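Local coordinates for protein PpBBE-like 1 D396N (Physcomitrella patens subsp. patens, PDB 6EO5) that oxidises cellobiose as a berberine bridge enzyme-like flavoprotein with bound FAD, the deposited form being a point variant of this moss oxidase, at residues Q16-G21 with V60-F65; A50-T55 with L95-E100; S219-H224 with E297-W302; K334-N339 with T421-Q426; P341-A346 with K417-Y422. All blocks are in the same frame, centred on the assembly; numbering follows the deposited sequence.

Interaction 1. Residues Q16-G21 with V60-F65; sequences QCLAKG and VQNAVF
The Phe65 ring meets helix 14-21 with an edge. Cys17 SG lies near the ring plane, 4.3 Å from Phe65 CD2, and the line from the ring centroid to the sulfur runs 76° off the ring normal, a sulfur-aromatic contact. The other flat group, the Asn62 amide, stands between the two helices and offers a different end to each neighbour. Its oxygen faces carbon: Asn62 OD1 is 3.5 Å from Leu18 CD2 and lies as close to the CA of the same leucine. Its nitrogen turns to backbone, with Asn62 ND2 3.5 Å from Cys17 O, yet no hydrogen bond forms across the contact, and the neighbouring Gly21 N is a donor like itself. With CG anti to the backbone N (chi1 169°), Asn62 reaches straight across and fits as a knob into the hole formed by Cys17, Leu18, Lys20 and Gly21. Having no beta carbon, Gly21 lets Asn62 CG come to 3.8 Å from its CA. Beside this knob, Leu18 reaches over the backbone of the other helix, CD2 3.9 Å from Ala63 CA. The segments run nearly antiparallel, at 164°, their axes 8.9 Å apart. Covalent closure comes one residue past Phe65, where Cys17 is joined to Cys66 by a disulfide. Toward the sheet, Leu18 and Ala63 both rest on Leu95 of strand 95-98, while Val60 and Val64 of helix 57-70 pack on Val176 of strand 170-176 and Ile207 of strand 207-217, so helix 57-70 lies between helix 14-21 and those two strands.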
# COMPACT_ATOMS: atom_id res chain seq x y z
N GLN A 16 19.12 24.44 -15.81
CA GLN A 16 19.00 24.81 -17.21
C GLN A 16 18.24 23.75 -18.00
O GLN A 16 17.33 24.07 -18.77
CB GLN A 16 20.40 25.03 -17.79
CG GLN A 16 21.16 26.13 -17.11
CD GLN A 16 22.53 26.33 -17.69
OE1 GLN A 16 23.15 25.39 -18.20
NE2 GLN A 16 23.03 27.57 -17.63
N CYS A 17 18.60 22.48 -17.80
CA CYS A 17 17.97 21.42 -18.58
C CYS A 17 16.47 21.35 -18.32
O CYS A 17 15.66 21.42 -19.25
CB CYS A 17 18.64 20.08 -18.27
SG CYS A 17 18.15 18.79 -19.43
N LEU A 18 16.07 21.24 -17.04
CA LEU A 18 14.65 21.13 -16.72
C LEU A 18 13.88 22.38 -17.14
O LEU A 18 12.69 22.29 -17.48
CB LEU A 18 14.45 20.87 -15.23
CG LEU A 18 15.04 19.59 -14.64
CD1 LEU A 18 15.11 19.72 -13.13
CD2 LEU A 18 14.22 18.37 -15.03
N ALA A 19 14.53 23.55 -17.11
CA ALA A 19 13.84 24.78 -17.51
C ALA A 19 13.34 24.72 -18.94
O ALA A 19 12.34 25.36 -19.27
CB ALA A 19 14.77 25.98 -17.31
N LYS A 20 14.01 23.94 -19.81
CA LYS A 20 13.53 23.78 -21.18
C LYS A 20 12.12 23.19 -21.21
O LYS A 20 11.29 23.60 -22.04
CB LYS A 20 14.48 22.87 -21.98
CG LYS A 20 15.94 23.32 -22.05
CD LYS A 20 16.72 22.42 -23.02
CE LYS A 20 18.22 22.65 -22.93
NZ LYS A 20 18.58 24.08 -23.18
N GLY A 21 11.83 22.24 -20.32
CA GLY A 21 10.54 21.59 -20.33
C GLY A 21 9.42 22.43 -19.77
O GLY A 21 8.25 22.25 -20.15
N VAL A 60 7.37 14.98 -18.15
CA VAL A 60 7.94 13.75 -17.62
C VAL A 60 9.10 13.31 -18.49
O VAL A 60 10.19 13.00 -17.99
CB VAL A 60 6.86 12.66 -17.51
CG1 VAL A 60 7.48 11.35 -17.05
CG2 VAL A 60 5.77 13.08 -16.54
N GLN A 61 8.89 13.30 -19.81
CA GLN A 61 9.97 12.96 -20.74
C GLN A 61 11.16 13.90 -20.57
O GLN A 61 12.32 13.47 -20.71
CB GLN A 61 9.45 13.00 -22.17
CG GLN A 61 8.62 11.79 -22.52
CD GLN A 61 7.77 11.98 -23.75
OE1 GLN A 61 7.18 13.05 -23.95
NE2 GLN A 61 7.70 10.95 -24.59
N ASN A 62 10.91 15.17 -20.26
CA ASN A 62 12.01 16.10 -20.04
C ASN A 62 12.81 15.73 -18.81
O ASN A 62 14.05 15.71 -18.84
CB ASN A 62 11.48 17.52 -19.90
CG ASN A 62 12.54 18.48 -19.41
OD1 ASN A 62 12.70 18.68 -18.20
ND2 ASN A 62 13.28 19.06 -20.33
N ALA A 63 12.12 15.43 -17.70
CA ALA A 63 12.81 15.05 -16.47
C ALA A 63 13.64 13.79 -16.68
O ALA A 63 14.79 13.72 -16.22
CB ALA A 63 11.80 14.86 -15.33
N VAL A 64 13.09 12.80 -17.38
CA VAL A 64 13.83 11.56 -17.62
C VAL A 64 15.04 11.83 -18.51
O VAL A 64 16.12 11.26 -18.30
CB VAL A 64 12.90 10.51 -18.25
CG1 VAL A 64 13.69 9.28 -18.69
CG2 VAL A 64 11.81 10.12 -17.25
N PHE A 65 14.89 12.71 -19.50
CA PHE A 65 16.02 13.04 -20.35
C PHE A 65 17.08 13.82 -19.57
O PHE A 65 18.28 13.53 -19.67
CB PHE A 65 15.54 13.84 -21.57
CG PHE A 65 16.66 14.39 -22.41
CD1 PHE A 65 17.22 13.62 -23.42
CD2 PHE A 65 17.15 15.67 -22.20
CE1 PHE A 65 18.25 14.12 -24.19
CE2 PHE A 65 18.18 16.17 -22.97
CZ PHE A 65 18.73 15.40 -23.96

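Interaction 2. Residues A50-T55 with L95-E100; sequences AFVFPT and LVVDME
Ala50, Phe51 and Val52 pair in parallel register with Leu95, Val96 and Val97, the short strands 24° apart and joined by bonds from Val96 N to Ala50 O (2.9 Å), Val52 N to Val96 O (3.1 Å) and Asp98 N to Val52 O (3.0 Å). On one face Phe51 and Val96 run alongside each other, Phe51 CD1 3.6 Å from Val96 CB. On the other, Val52 CG1 reaches both Leu95 CD1 and Val97 CG2; it lies between its own backbone N and carbonyl carbon (chi1 55°). Past the last bridge, Pro54 crosses Val97 at about a right angle, its CG 3.5 Å from Val97 CG1. Phe53 CE2 comes obliquely to Asp98 CG at 3.7 Å, ring and carboxylate planes 30° apart. That carboxylate is held at both oxygens: Asp98 OD1 accepts from Glu100 N at 2.8 Å, an Asx turn ending the strand, and OD2 forms a salt bridge to Arg77. The Met99 side chain lies about 4 Å from the FAD. Strand 24-26 flanks 50-53 and strand 74-77 flanks 95-98, which is thus inserted into the beta-alpha-beta crossover 50-53, 57-70, 74-77; helix 57-70 covers the Val52 and Leu95 face through Ala63.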
# COMPACT_ATOMS: atom_id res chain seq x y z
N ALA A 50 16.67 17.94 -6.89
CA ALA A 50 15.60 18.86 -7.23
C ALA A 50 14.27 18.12 -7.23
O ALA A 50 14.22 16.90 -7.35
CB ALA A 50 15.84 19.52 -8.59
N PHE A 51 13.20 18.90 -7.09
CA PHE A 51 11.84 18.45 -7.33
C PHE A 51 11.35 19.06 -8.63
O PHE A 51 11.49 20.27 -8.83
CB PHE A 51 10.91 18.86 -6.19
CG PHE A 51 11.25 18.24 -4.86
CD1 PHE A 51 10.69 17.03 -4.48
CD2 PHE A 51 12.12 18.89 -3.98
CE1 PHE A 51 10.99 16.47 -3.26
CE2 PHE A 51 12.43 18.33 -2.75
CZ PHE A 51 11.87 17.12 -2.39
N VAL A 52 10.79 18.24 -9.51
CA VAL A 52 10.09 18.72 -10.69
C VAL A 52 8.66 18.21 -10.60
O VAL A 52 8.41 17.08 -10.15
CB VAL A 52 10.78 18.27 -12.00
CG1 VAL A 52 10.95 16.76 -12.05
CG2 VAL A 52 10.01 18.77 -13.21
N PHE A 53 7.70 19.06 -10.99
CA PHE A 53 6.27 18.81 -10.83
C PHE A 53 5.63 18.78 -12.21
O PHE A 53 5.01 19.77 -12.63
CB PHE A 53 5.62 19.87 -9.95
CG PHE A 53 6.17 19.89 -8.54
CD1 PHE A 53 7.37 20.51 -8.26
CD2 PHE A 53 5.47 19.30 -7.50
CE1 PHE A 53 7.87 20.54 -6.97
CE2 PHE A 53 5.96 19.32 -6.21
CZ PHE A 53 7.16 19.95 -5.94
N PRO A 54 5.76 17.67 -12.95
CA PRO A 54 5.17 17.61 -14.29
C PRO A 54 3.66 17.75 -14.23
O PRO A 54 3.01 17.24 -13.31
CB PRO A 54 5.57 16.23 -14.81
CG PRO A 54 6.63 15.76 -13.93
CD PRO A 54 6.45 16.42 -12.60
N THR A 55 3.12 18.46 -15.22
CA THR A 55 1.70 18.42 -15.54
C THR A 55 1.42 17.80 -16.91
O THR A 55 0.24 17.60 -17.24
CB THR A 55 1.08 19.82 -15.49
OG1 THR A 55 1.72 20.66 -16.45
CG2 THR A 55 1.27 20.44 -14.12
N LEU A 95 16.70 13.24 -8.44
CA LEU A 95 15.63 14.09 -8.96
C LEU A 95 14.30 13.43 -8.64
O LEU A 95 14.01 12.34 -9.15
CB LEU A 95 15.78 14.31 -10.47
CG LEU A 95 14.62 15.06 -11.15
CD1 LEU A 95 14.51 16.49 -10.64
CD2 LEU A 95 14.75 15.02 -12.67
N VAL A 96 13.50 14.08 -7.80
CA VAL A 96 12.18 13.58 -7.44
C VAL A 96 11.17 14.13 -8.43
O VAL A 96 10.99 15.35 -8.53
CB VAL A 96 11.79 13.96 -6.00
CG1 VAL A 96 10.34 13.55 -5.73
CG2 VAL A 96 12.75 13.34 -4.98
N VAL A 97 10.51 13.24 -9.16
CA VAL A 97 9.49 13.63 -10.14
C VAL A 97 8.13 13.47 -9.46
O VAL A 97 7.49 12.42 -9.53
CB VAL A 97 9.60 12.79 -11.40
CG1 VAL A 97 8.57 13.26 -12.44
CG2 VAL A 97 11.02 12.86 -11.94
N ASP A 98 7.69 14.52 -8.79
CA ASP A 98 6.41 14.52 -8.08
C ASP A 98 5.27 14.61 -9.09
O ASP A 98 5.15 15.60 -9.82
CB ASP A 98 6.37 15.67 -7.09
CG ASP A 98 5.11 15.67 -6.23
OD1 ASP A 98 3.99 15.54 -6.77
OD2 ASP A 98 5.25 15.81 -5.00
N MET A 99 4.42 13.58 -9.12
CA MET A 99 3.38 13.44 -10.14
C MET A 99 2.05 14.08 -9.72
O MET A 99 0.99 13.70 -10.25
CB MET A 99 3.18 11.96 -10.47
CG MET A 99 4.40 11.33 -11.10
SD MET A 99 4.74 12.03 -12.72
CE MET A 99 3.49 11.20 -13.71
N GLU A 100 2.08 15.05 -8.81
CA GLU A 100 0.88 15.64 -8.25
C GLU A 100 -0.05 16.24 -9.30
O GLU A 100 -1.26 16.34 -9.08
CB GLU A 100 1.30 16.71 -7.26
CG GLU A 100 0.23 17.44 -6.52
CD GLU A 100 0.86 18.41 -5.54
OE1 GLU A 100 1.89 19.05 -5.91
OE2 GLU A 100 0.36 18.49 -4.40

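Interaction 3. Residues S219-H224 with E297-W302; sequences SAPVTH and EEELNW
Val222, Thr223 and His224 pair with Leu300, Glu299 and Glu298 in an antiparallel ladder at one margin of the seven-stranded sheet, where 294-300 is the outermost strand. Two hydrogen-bonded pairs flank a non-hydrogen-bonded one. Val222 and Leu300 exchange both bonds, Val222 N to Leu300 O at 2.9 Å and Leu300 N to Val222 O at 2.8 Å, the first nearly head-on, the second donor tilted 24° from the carbonyl plane. His224 and Glu298 repeat the exchange, each N-to-O bond between them 2.9 Å long. Thr223 and Glu299 sit between, on the opposite face, with Thr223 OG1 bonded to Gly273 O. Glu299, CG anti to its backbone N (chi1 -173°), runs alongside Pro221, and its methylene chain lies over the strand: CG is 3.4 Å from Val222 O. Its OE2 stays 3.6 Å from Pro221 CB, while OE1 accepts from Lys275 N. On the face shared by Val222, His224, Glu298 and Leu300 the side-chain contacts across the pair are made by carbon. Leu300 CD1 touches His224 CB at 4.1 Å, and Val222 CG1 approaches the edge of the Trp302 indole, 4.1 Å from CE3. The polar ends leave the pair: His224 NE2 bonds to Glu268 and Glu298 OE2 to Ser314. Leu305 and Val308 of helix 302-308 lie against Val222, His224 and Leu300, so the helix that follows the strand folds back over it. At the junction Asn301 is the N-cap, its OD1 accepting from Gln304 N: a strand-to-helix turn on an antiparallel sheet consistent with the substrate domain of the VAO family.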
# COMPACT_ATOMS: atom_id res chain seq x y z
N SER A 219 -23.37 0.60 -4.61
CA SER A 219 -24.51 1.47 -4.34
C SER A 219 -25.42 0.91 -3.26
O SER A 219 -26.10 1.69 -2.57
CB SER A 219 -25.30 1.72 -5.62
OG SER A 219 -25.86 0.51 -6.09
N ALA A 220 -25.43 -0.41 -3.06
CA ALA A 220 -26.19 -0.99 -1.97
C ALA A 220 -25.58 -0.62 -0.62
O ALA A 220 -24.42 -0.20 -0.53
CB ALA A 220 -26.25 -2.51 -2.13
N PRO A 221 -26.36 -0.73 0.46
CA PRO A 221 -25.81 -0.44 1.78
C PRO A 221 -24.74 -1.44 2.17
O PRO A 221 -24.76 -2.60 1.74
CB PRO A 221 -27.03 -0.56 2.71
CG PRO A 221 -28.23 -0.44 1.80
CD PRO A 221 -27.81 -1.02 0.50
N VAL A 222 -23.81 -0.99 3.01
CA VAL A 222 -22.78 -1.83 3.60
C VAL A 222 -22.84 -1.67 5.11
O VAL A 222 -23.55 -0.81 5.64
CB VAL A 222 -21.38 -1.50 3.06
CG1 VAL A 222 -21.38 -1.57 1.52
CG2 VAL A 222 -20.92 -0.14 3.56
N THR A 223 -22.08 -2.51 5.81
CA THR A 223 -22.11 -2.55 7.27
C THR A 223 -20.69 -2.56 7.82
O THR A 223 -19.86 -3.39 7.44
CB THR A 223 -22.88 -3.78 7.77
OG1 THR A 223 -24.20 -3.77 7.22
CG2 THR A 223 -22.96 -3.78 9.29
N HIS A 224 -20.43 -1.64 8.74
CA HIS A 224 -19.14 -1.50 9.38
C HIS A 224 -19.25 -2.05 10.80
O HIS A 224 -20.20 -1.74 11.52
CB HIS A 224 -18.71 -0.03 9.38
CG HIS A 224 -17.51 0.24 10.23
ND1 HIS A 224 -17.59 0.82 11.48
CD2 HIS A 224 -16.20 0.01 10.01
CE1 HIS A 224 -16.38 0.93 11.99
NE2 HIS A 224 -15.51 0.44 11.11
N GLU A 297 -21.67 -1.59 15.39
CA GLU A 297 -22.15 -2.15 14.14
C GLU A 297 -23.11 -1.15 13.51
O GLU A 297 -24.09 -0.76 14.14
CB GLU A 297 -22.85 -3.50 14.35
CG GLU A 297 -21.99 -4.57 15.02
CD GLU A 297 -22.81 -5.61 15.78
OE1 GLU A 297 -24.02 -5.38 16.00
OE2 GLU A 297 -22.24 -6.65 16.18
N GLU A 298 -22.83 -0.75 12.28
CA GLU A 298 -23.43 0.45 11.70
C GLU A 298 -23.66 0.25 10.21
O GLU A 298 -22.71 -0.04 9.48
CB GLU A 298 -22.49 1.63 11.92
CG GLU A 298 -23.09 2.97 11.57
CD GLU A 298 -22.09 4.11 11.77
OE1 GLU A 298 -20.90 3.82 12.12
OE2 GLU A 298 -22.51 5.29 11.56
N GLU A 299 -24.90 0.41 9.75
CA GLU A 299 -25.16 0.34 8.31
C GLU A 299 -24.94 1.72 7.69
O GLU A 299 -25.42 2.73 8.23
CB GLU A 299 -26.56 -0.17 8.03
CG GLU A 299 -26.83 -0.41 6.55
CD GLU A 299 -28.13 -1.16 6.29
OE1 GLU A 299 -28.24 -2.35 6.69
OE2 GLU A 299 -29.05 -0.56 5.70
N LEU A 300 -24.22 1.76 6.57
CA LEU A 300 -23.75 3.00 5.96
C LEU A 300 -23.81 2.86 4.45
O LEU A 300 -23.96 1.76 3.92
CB LEU A 300 -22.30 3.31 6.36
CG LEU A 300 -21.94 3.38 7.84
CD1 LEU A 300 -20.44 3.48 8.00
CD2 LEU A 300 -22.62 4.59 8.43
N ASN A 301 -23.67 3.99 3.74
CA ASN A 301 -23.37 3.91 2.32
C ASN A 301 -21.85 3.91 2.15
O ASN A 301 -21.09 4.05 3.11
CB ASN A 301 -24.04 5.05 1.55
CG ASN A 301 -23.47 6.42 1.87
OD1 ASN A 301 -22.25 6.61 2.00
ND2 ASN A 301 -24.35 7.41 1.96
N TRP A 302 -21.40 3.77 0.89
CA TRP A 302 -19.99 3.50 0.66
C TRP A 302 -19.10 4.68 1.07
O TRP A 302 -18.08 4.49 1.74
CB TRP A 302 -19.75 3.13 -0.81
CG TRP A 302 -18.32 2.74 -1.06
CD1 TRP A 302 -17.36 3.46 -1.74
CD2 TRP A 302 -17.66 1.56 -0.58
NE1 TRP A 302 -16.17 2.78 -1.73
CE2 TRP A 302 -16.32 1.62 -1.02
CE3 TRP A 302 -18.08 0.46 0.18
CZ2 TRP A 302 -15.39 0.61 -0.74
CZ3 TRP A 302 -17.15 -0.54 0.45
CH2 TRP A 302 -15.82 -0.46 -0.00
O HOH W 1 -23.45 2.14 -0.58

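Interaction 4. Residues K334-N339 with T421-Q426; sequences KSIYVN and TYATGQ
Tyr337 O takes two bonds from one residue, Thr424, whose hydroxyl also closes an ST turn. Thr424 N approaches nearly end-on to the carbonyl at 3.2 Å, while Thr424 OG1 donates to Tyr337 O over 2.8 Å from 40° out of its plane. As acceptor, Thr424 OG1 receives Gln426 N at 3.0 Å, holding the loop in its bend. This works because OG1 lies between its own backbone N and carbonyl carbon (chi1 79°). A valine in place of Thr424 has no hydroxyl for either bond, and would probably leave Gln426 N without its turn acceptor and the loop freer to shift. Around this polar centre lies carbon: Ala423 CB sits 3.8 Å from Val338 CG2, and Ile336 CG1 and CD1 reach Thr424 O. Further out, Tyr337 is fixed by Tyr368, which meets its hydroxyl and ring, and by a stack on His386; its side chain is about 8 Å from the FAD. Trp416 of helix 405-420 bonds to Ser335 O, tying edge strand 331-338 to that helix. At the far end of the turn Tyr337 N donates to Gln426 O at 2.9 Å, and the same oxygen lies at the edge of the tyrosine ring, 3.8 Å from CD2.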
# COMPACT_ATOMS: atom_id res chain seq x y z
N LYS A 334 8.04 -3.52 9.50
CA LYS A 334 8.32 -4.81 8.87
C LYS A 334 7.00 -5.53 8.63
O LYS A 334 5.96 -5.15 9.18
CB LYS A 334 9.26 -5.66 9.74
CG LYS A 334 10.53 -4.92 10.16
CD LYS A 334 11.46 -5.74 11.04
CE LYS A 334 12.10 -6.89 10.29
NZ LYS A 334 13.04 -6.45 9.22
N SER A 335 7.02 -6.56 7.79
CA SER A 335 5.80 -7.34 7.57
C SER A 335 6.15 -8.81 7.34
O SER A 335 7.33 -9.17 7.14
CB SER A 335 4.98 -6.79 6.39
OG SER A 335 5.51 -7.21 5.14
N ILE A 336 5.12 -9.65 7.36
CA ILE A 336 5.29 -11.09 7.14
C ILE A 336 3.94 -11.67 6.75
O ILE A 336 2.90 -11.08 7.04
CB ILE A 336 5.86 -11.78 8.40
CG1 ILE A 336 6.77 -12.95 8.00
CG2 ILE A 336 4.75 -12.21 9.34
CD1 ILE A 336 7.55 -13.50 9.16
N TYR A 337 3.95 -12.83 6.09
CA TYR A 337 2.73 -13.55 5.75
C TYR A 337 2.63 -14.84 6.55
O TYR A 337 3.63 -15.53 6.78
CB TYR A 337 2.67 -13.87 4.25
CG TYR A 337 2.15 -12.73 3.41
CD1 TYR A 337 0.78 -12.40 3.37
CD2 TYR A 337 3.03 -11.96 2.64
CE1 TYR A 337 0.31 -11.33 2.59
CE2 TYR A 337 2.58 -10.90 1.87
CZ TYR A 337 1.22 -10.58 1.84
OH TYR A 337 0.81 -9.53 1.07
N VAL A 338 1.41 -15.17 6.98
CA VAL A 338 1.09 -16.38 7.73
C VAL A 338 0.10 -17.19 6.91
O VAL A 338 -0.88 -16.65 6.40
CB VAL A 338 0.51 -16.06 9.11
CG1 VAL A 338 0.25 -17.34 9.87
CG2 VAL A 338 1.44 -15.14 9.89
N ASN A 339 0.37 -18.49 6.78
CA ASN A 339 -0.49 -19.39 6.02
C ASN A 339 -1.51 -20.05 6.94
O ASN A 339 -1.32 -20.14 8.15
CB ASN A 339 0.34 -20.47 5.32
CG ASN A 339 1.15 -19.93 4.18
OD1 ASN A 339 0.89 -18.85 3.64
ND2 ASN A 339 2.17 -20.68 3.79
N THR A 421 9.72 -17.79 13.01
CA THR A 421 9.77 -19.20 13.40
C THR A 421 8.44 -19.91 13.15
O THR A 421 8.43 -21.12 12.87
CB THR A 421 10.15 -19.30 14.89
OG1 THR A 421 11.51 -18.89 15.06
CG2 THR A 421 9.97 -20.71 15.41
N TYR A 422 7.32 -19.20 13.23
CA TYR A 422 6.01 -19.84 13.15
C TYR A 422 5.26 -19.51 11.86
O TYR A 422 4.14 -19.98 11.69
CB TYR A 422 5.15 -19.45 14.36
CG TYR A 422 5.81 -19.72 15.69
CD1 TYR A 422 5.72 -20.97 16.29
CD2 TYR A 422 6.54 -18.73 16.34
CE1 TYR A 422 6.34 -21.22 17.51
CE2 TYR A 422 7.16 -18.97 17.55
CZ TYR A 422 7.05 -20.21 18.13
OH TYR A 422 7.66 -20.45 19.34
N ALA A 423 5.86 -18.75 10.95
CA ALA A 423 5.14 -18.25 9.78
C ALA A 423 5.97 -18.57 8.53
O ALA A 423 6.78 -19.49 8.51
CB ALA A 423 4.84 -16.76 9.94
N THR A 424 5.75 -17.81 7.47
CA THR A 424 6.51 -17.93 6.24
C THR A 424 7.63 -16.89 6.24
O THR A 424 7.73 -16.04 7.14
CB THR A 424 5.63 -17.72 5.00
OG1 THR A 424 5.40 -16.32 4.80
CG2 THR A 424 4.29 -18.43 5.13
N GLY A 425 8.44 -16.92 5.19
CA GLY A 425 9.41 -15.89 4.92
C GLY A 425 8.97 -14.84 3.91
O GLY A 425 9.80 -14.03 3.49
N GLN A 426 7.71 -14.83 3.50
CA GLN A 426 7.27 -13.82 2.55
C GLN A 426 6.79 -12.57 3.27
O GLN A 426 6.33 -12.62 4.42
CB GLN A 426 6.17 -14.34 1.64
CG GLN A 426 6.37 -15.76 1.15
CD GLN A 426 5.03 -16.51 1.04
OE1 GLN A 426 4.04 -16.00 0.47
NE2 GLN A 426 4.99 -17.71 1.61

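Interaction 5. Residues P341-A346 with K417-Y422; sequences PGLSDA and KVVRTY
Tyr422 is the bump here and the bend 343-346 the hollow: the side chain stands against the start of helix 345-355, its base on Leu343, its middle on Ser344 and its outer end by Ala346. Leu343 meets it at about a right angle, CD2 lodging 3.6 Å from Tyr422 CB and touching the backbone oxygen of the same tyrosine. The same methyl also faces Val419, three residues back, whose CG1 stays at a looser 4.5 Å from Leu343 CD2. Farther along the side chain, Ser344 OG lies 3.6 Å from Tyr422 CD1, and Ala346 CB sits 4.3 Å from CE1 of the same ring. The torsion that puts CG anti to the carbonyl carbon (chi1 -54°) swings the ring across to that bend, while one of its faces is occupied by the methyl of the preceding Thr421. Ser344 is the N-cap of helix 345-355, its OG accepting from Gly347 N, so the tyrosine packs on a helix start already tied down. Cutting Tyr422 back to an alanine would probably open a gap beside Ser344 and Ala346 and strip Ala350 of the ring it touches. A water bridges the two backbones, accepting from Ser344 N at 2.9 Å and donating to Tyr422 O at 3.0 Å. Leu343 in turn fills a deeper pocket, lined by Ile348 and Met351 of helix 345-355, which begins just after it, and by Val338 and Tyr391 of the sheet; Val419 stands next to it on Ile336 and Ile393.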
# COMPACT_ATOMS: atom_id res chain seq x y z
N PRO A 341 -3.36 -22.90 8.91
CA PRO A 341 -4.47 -22.31 9.67
C PRO A 341 -4.01 -21.21 10.60
O PRO A 341 -4.78 -20.82 11.48
CB PRO A 341 -4.99 -23.50 10.46
CG PRO A 341 -3.75 -24.29 10.77
CD PRO A 341 -2.81 -24.08 9.59
N GLY A 342 -2.78 -20.74 10.43
CA GLY A 342 -2.30 -19.63 11.23
C GLY A 342 -1.16 -20.01 12.16
O GLY A 342 -0.50 -21.04 11.99
N LEU A 343 -0.90 -19.15 13.13
CA LEU A 343 0.10 -19.47 14.13
C LEU A 343 -0.41 -20.56 15.05
O LEU A 343 -1.57 -20.56 15.47
CB LEU A 343 0.48 -18.22 14.93
CG LEU A 343 1.03 -17.03 14.13
CD1 LEU A 343 1.22 -15.82 15.02
CD2 LEU A 343 2.34 -17.40 13.44
N SER A 344 0.46 -21.51 15.36
CA SER A 344 0.23 -22.45 16.45
C SER A 344 -0.07 -21.69 17.73
O SER A 344 0.15 -20.48 17.80
CB SER A 344 1.45 -23.35 16.65
OG SER A 344 2.59 -22.61 17.09
N ASP A 345 -0.57 -22.38 18.76
CA ASP A 345 -0.79 -21.69 20.03
C ASP A 345 0.53 -21.20 20.61
O ASP A 345 0.61 -20.10 21.17
CB ASP A 345 -1.53 -22.58 21.02
CG ASP A 345 -3.02 -22.77 20.67
OD1 ASP A 345 -3.55 -22.07 19.76
OD2 ASP A 345 -3.67 -23.61 21.32
N ALA A 346 1.59 -22.00 20.45
CA ALA A 346 2.90 -21.58 20.92
C ALA A 346 3.37 -20.33 20.19
O ALA A 346 3.94 -19.42 20.81
CB ALA A 346 3.90 -22.72 20.73
N LYS A 417 11.65 -11.68 13.94
CA LYS A 417 12.36 -12.96 13.97
C LYS A 417 11.63 -13.99 14.83
O LYS A 417 11.68 -15.19 14.53
CB LYS A 417 13.79 -12.76 14.46
CG LYS A 417 14.68 -12.08 13.43
CD LYS A 417 16.10 -11.93 13.94
CE LYS A 417 16.92 -11.08 13.00
NZ LYS A 417 18.32 -10.92 13.49
N VAL A 418 10.94 -13.55 15.89
CA VAL A 418 10.12 -14.46 16.68
C VAL A 418 8.98 -15.02 15.83
O VAL A 418 8.80 -16.24 15.73
CB VAL A 418 9.57 -13.76 17.94
CG1 VAL A 418 8.56 -14.66 18.65
CG2 VAL A 418 10.71 -13.40 18.88
N VAL A 419 8.21 -14.14 15.19
CA VAL A 419 7.10 -14.62 14.38
C VAL A 419 7.60 -15.51 13.24
O VAL A 419 6.96 -16.50 12.88
CB VAL A 419 6.26 -13.44 13.84
CG1 VAL A 419 5.16 -13.96 12.88
CG2 VAL A 419 5.66 -12.64 15.00
N ARG A 420 8.77 -15.17 12.67
CA ARG A 420 9.31 -15.91 11.52
C ARG A 420 9.38 -17.41 11.78
O ARG A 420 9.14 -18.22 10.87
CB ARG A 420 10.69 -15.37 11.16
CG ARG A 420 11.44 -16.21 10.13
CD ARG A 420 10.72 -16.10 8.81
NE ARG A 420 11.36 -16.85 7.74
CZ ARG A 420 10.98 -18.05 7.33
NH1 ARG A 420 9.97 -18.67 7.92
NH2 ARG A 420 11.61 -18.64 6.32
N THR A 421 9.72 -17.79 13.01
CA THR A 421 9.77 -19.20 13.40
C THR A 421 8.44 -19.91 13.15
O THR A 421 8.43 -21.12 12.87
CB THR A 421 10.15 -19.30 14.89
OG1 THR A 421 11.51 -18.89 15.06
CG2 THR A 421 9.97 -20.71 15.41
N TYR A 422 7.32 -19.20 13.23
CA TYR A 422 6.01 -19.84 13.15
C TYR A 422 5.26 -19.51 11.86
O TYR A 422 4.14 -19.98 11.69
CB TYR A 422 5.15 -19.45 14.36
CG TYR A 422 5.81 -19.72 15.69
CD1 TYR A 422 5.72 -20.97 16.29
CD2 TYR A 422 6.54 -18.73 16.34
CE1 TYR A 422 6.34 -21.22 17.51
CE2 TYR A 422 7.16 -18.97 17.55
CZ TYR A 422 7.05 -20.21 18.13
OH TYR A 422 7.66 -20.45 19.34
O HOH W 2 2.63 -21.91 13.48

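From the N terminus, interaction 1 brings helix 14-21 to helix 57-70, and interaction 2 returns the chain at 95-100 to 50-55; their segments alternate, so the two loops cross, and they touch where Ala63 meets Val52 and Val97. Together they build one helix-on-sheet corner of the FAD-binding domain. Interaction 3 closes the 219-302 loop in series, at one margin of the seven-stranded sheet. Interaction 4 reaches the opposite margin of that sheet, about 33 Å from interaction 3, centre to centre. Interactions 4 and 5 open one after the other and end on the same stretch, sharing Thr421 and Tyr422, with centres about 8 Å apart; they tie strand 331-338 and helix 345-355 to the end of helix 405-420.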